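Local coordinates for protein O-methyltransferase, putative (Bacillus cereus, PDB 3DUW) that probably transfers methyl groups from S-adenosylmethionine to hydroxyl groups of acceptor molecules, working as a class I O-methyltransferase, at residues A9-V14 and V208-Y213. Residues are numbered along the deposited sequence; the frame is centred on the assembly and turned at random.
Sequences AVDQYV and VGSKGY
The side chain of Asp11 meets Gly209 and Ser210 with an uncommon first torsion: CB already heads for the hairpin turn that joins strands 200-209 and 214-221, and chi1 -104°, away from the staggered values, sets how the carboxylate lies against it. There OD2 of Asp11 accepts a hydrogen bond from the backbone N of Ser210 (3.0 Å). The bond is nearly straight at hydrogen, 163°, yet the N-H arrives from above the carboxylate, 48° out of its plane. The same OD2 of Asp11 lies 3.3 Å from CA of Gly209, so the acid rests against bare backbone at the first residue of the turn. OG of Ser210 stands between its own N and carbonyl carbon, 3.6 Å from OD2 of Asp11, a contact rather than a second hydrogen bond.

The turn itself is type I, from Gly209 to Gly212, closed by Gly212 N to Gly209 O at 2.9 Å. Thr45 of helix 44-57 also touches Asp11. The two carboxylate oxygens serve different subunits: OD1 of Asp11 accepts a hydrogen bond from Gln206 NE2 of the second subunit. Val208 pairs antiparallel with a strand of that subunit, carrying the sheet across the interface. The example illustrates how backbone and side-chain amides can hold a buried carboxylate: each oxygen receives an amide N-H, which probably offsets part of the charge, and this single side chain joins the N-terminal helix, the last hairpin and the dimer contact.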
ATOM      1  N   ALA A   9      20.085   1.629   1.500  1.00 10.05           N
ATOM      2  CA  ALA A   9      20.549   0.383   2.097  1.00 10.14           C
ATOM      3  C   ALA A   9      19.378  -0.469   2.578  1.00  9.50           C
ATOM      4  O   ALA A   9      19.392  -1.689   2.434  1.00  9.66           O
ATOM      5  CB  ALA A   9      21.493   0.677   3.256  1.00 11.60           C
ATOM      6  N   VAL A  10      18.368   0.175   3.152  1.00  9.43           N
ATOM      7  CA  VAL A  10      17.206  -0.563   3.627  1.00  9.04           C
ATOM      8  C   VAL A  10      16.455  -1.158   2.436  1.00  7.97           C
ATOM      9  O   VAL A  10      16.029  -2.310   2.488  1.00  8.63           O
ATOM     10  CB  VAL A  10      16.270   0.341   4.460  1.00  8.39           C
ATOM     11  CG1 VAL A  10      14.986  -0.410   4.802  1.00  9.28           C
ATOM     12  CG2 VAL A  10      16.977   0.767   5.740  1.00  9.52           C
ATOM     13  N   ASP A  11      16.309  -0.389   1.357  1.00  8.20           N
ATOM     14  CA  ASP A  11      15.623  -0.897   0.174  1.00  8.14           C
ATOM     15  C   ASP A  11      16.400  -2.066  -0.427  1.00  8.61           C
ATOM     16  O   ASP A  11      15.808  -3.016  -0.935  1.00  8.53           O
ATOM     17  CB  ASP A  11      15.446   0.218  -0.865  1.00  9.14           C
ATOM     18  CG  ASP A  11      14.018   0.744  -0.922  1.00  8.02           C
ATOM     19  OD1 ASP A  11      13.220   0.438  -0.007  1.00  9.53           O
ATOM     20  OD2 ASP A  11      13.697   1.469  -1.888  1.00 10.06           O
ATOM     21  N   GLN A  12      17.727  -2.000  -0.360  1.00  8.87           N
ATOM     22  CA  GLN A  12      18.561  -3.075  -0.890  1.00  9.19           C
ATOM     23  C   GLN A  12      18.312  -4.345  -0.079  1.00  9.12           C
ATOM     24  O   GLN A  12      18.244  -5.441  -0.629  1.00  9.36           O
ATOM     25  CB  GLN A  12      20.046  -2.700  -0.817  1.00 11.52           C
ATOM     26  CG  GLN A  12      20.978  -3.713  -1.480  1.00 15.21           C
ATOM     27  CD  GLN A  12      20.756  -3.814  -2.976  1.00 18.35           C
ATOM     28  OE1 GLN A  12      20.839  -2.817  -3.697  1.00 20.09           O
ATOM     29  NE2 GLN A  12      20.474  -5.019  -3.453  1.00 19.12           N
ATOM     30  N   TYR A  13      18.184  -4.188   1.234  1.00  8.59           N
ATOM     31  CA  TYR A  13      17.913  -5.317   2.115  1.00  8.42           C
ATOM     32  C   TYR A  13      16.550  -5.923   1.773  1.00  7.89           C
ATOM     33  O   TYR A  13      16.422  -7.134   1.576  1.00  8.01           O
ATOM     34  CB  TYR A  13      17.911  -4.860   3.577  1.00  9.90           C
ATOM     35  CG  TYR A  13      17.425  -5.923   4.539  1.00 10.13           C
ATOM     36  CD1 TYR A  13      18.254  -6.976   4.921  1.00 11.81           C
ATOM     37  CD2 TYR A  13      16.119  -5.898   5.036  1.00 11.48           C
ATOM     38  CE1 TYR A  13      17.795  -7.980   5.772  1.00 11.61           C
ATOM     39  CE2 TYR A  13      15.651  -6.900   5.890  1.00 12.25           C
ATOM     40  CZ  TYR A  13      16.496  -7.936   6.251  1.00 11.53           C
ATOM     41  OH  TYR A  13      16.046  -8.930   7.091  1.00 13.39           O
ATOM     42  N   VAL A  14      15.529  -5.072   1.713  1.00  7.66           N
ATOM     43  CA  VAL A  14      14.176  -5.524   1.407  1.00  8.99           C
ATOM     44  C   VAL A  14      14.124  -6.269   0.080  1.00  9.32           C
ATOM     45  O   VAL A  14      13.542  -7.348  -0.011  1.00  9.31           O
ATOM     46  CB  VAL A  14      13.188  -4.330   1.363  1.00  9.84           C
ATOM     47  CG1 VAL A  14      11.818  -4.794   0.884  1.00  9.22           C
ATOM     48  CG2 VAL A  14      13.077  -3.704   2.744  1.00 11.11           C
ATOM     49  N   VAL A 208      10.122   6.462   1.520  1.00  7.31           N
ATOM     50  CA  VAL A 208      11.526   6.761   1.301  1.00  7.45           C
ATOM     51  C   VAL A 208      12.136   5.472   0.783  1.00  7.58           C
ATOM     52  O   VAL A 208      11.594   4.387   0.994  1.00  8.36           O
ATOM     53  CB  VAL A 208      12.270   7.230   2.582  1.00  8.51           C
ATOM     54  CG1 VAL A 208      11.754   8.594   3.005  1.00  9.25           C
ATOM     55  CG2 VAL A 208      12.121   6.215   3.703  1.00  7.80           C
ATOM     56  N   GLY A 209      13.253   5.592   0.086  1.00  7.89           N
ATOM     57  CA  GLY A 209      13.899   4.422  -0.462  1.00  8.05           C
ATOM     58  C   GLY A 209      14.947   4.858  -1.456  1.00  8.35           C
ATOM     59  O   GLY A 209      15.403   6.000  -1.421  1.00  9.12           O
ATOM     60  N   SER A 210      15.313   3.956  -2.357  1.00  8.78           N
ATOM     61  CA  SER A 210      16.334   4.246  -3.355  1.00 10.43           C
ATOM     62  C   SER A 210      16.060   5.460  -4.237  1.00 11.08           C
ATOM     63  O   SER A 210      16.997   6.058  -4.772  1.00 11.47           O
ATOM     64  CB  SER A 210      16.563   3.018  -4.237  1.00 11.44           C
ATOM     65  OG  SER A 210      15.372   2.623  -4.888  1.00 14.96           O
ATOM     66  N   LYS A 211      14.791   5.832  -4.393  1.00  9.78           N
ATOM     67  CA  LYS A 211      14.442   6.983  -5.224  1.00 10.76           C
ATOM     68  C   LYS A 211      14.351   8.275  -4.424  1.00 11.65           C
ATOM     69  O   LYS A 211      14.109   9.346  -4.983  1.00 15.33           O
ATOM     70  CB  LYS A 211      13.116   6.736  -5.958  1.00  9.92           C
ATOM     71  CG  LYS A 211      13.180   5.601  -6.962  1.00  9.43           C
ATOM     72  CD  LYS A 211      11.908   5.491  -7.797  1.00  8.27           C
ATOM     73  CE  LYS A 211      11.679   6.725  -8.660  1.00  9.47           C
ATOM     74  NZ  LYS A 211      10.522   6.526  -9.584  1.00  8.18           N
ATOM     75  N   GLY A 212      14.554   8.180  -3.117  1.00 10.32           N
ATOM     76  CA  GLY A 212      14.480   9.363  -2.289  1.00  9.91           C
ATOM     77  C   GLY A 212      13.191   9.445  -1.498  1.00  9.89           C
ATOM     78  O   GLY A 212      12.529   8.437  -1.243  1.00  9.37           O
ATOM     79  N   TYR A 213      12.834  10.667  -1.130  1.00  9.47           N
ATOM     80  CA  TYR A 213      11.646  10.946  -0.337  1.00  8.84           C
ATOM     81  C   TYR A 213      10.503  11.382  -1.249  1.00  8.33           C
ATOM     82  O   TYR A 213      10.576  12.426  -1.895  1.00  8.84           O
ATOM     83  CB  TYR A 213      12.022  12.021   0.692  1.00  8.46           C
ATOM     84  CG  TYR A 213      10.893  12.707   1.427  1.00  9.07           C
ATOM     85  CD1 TYR A 213       9.745  12.017   1.820  1.00  8.63           C
ATOM     86  CD2 TYR A 213      11.002  14.054   1.767  1.00  9.58           C
ATOM     87  CE1 TYR A 213       8.733  12.660   2.533  1.00  8.11           C
ATOM     88  CE2 TYR A 213      10.007  14.699   2.475  1.00  8.77           C
ATOM     89  CZ  TYR A 213       8.877  14.004   2.853  1.00  8.80           C
ATOM     90  OH  TYR A 213       7.894  14.671   3.534  1.00  8.87           O
TER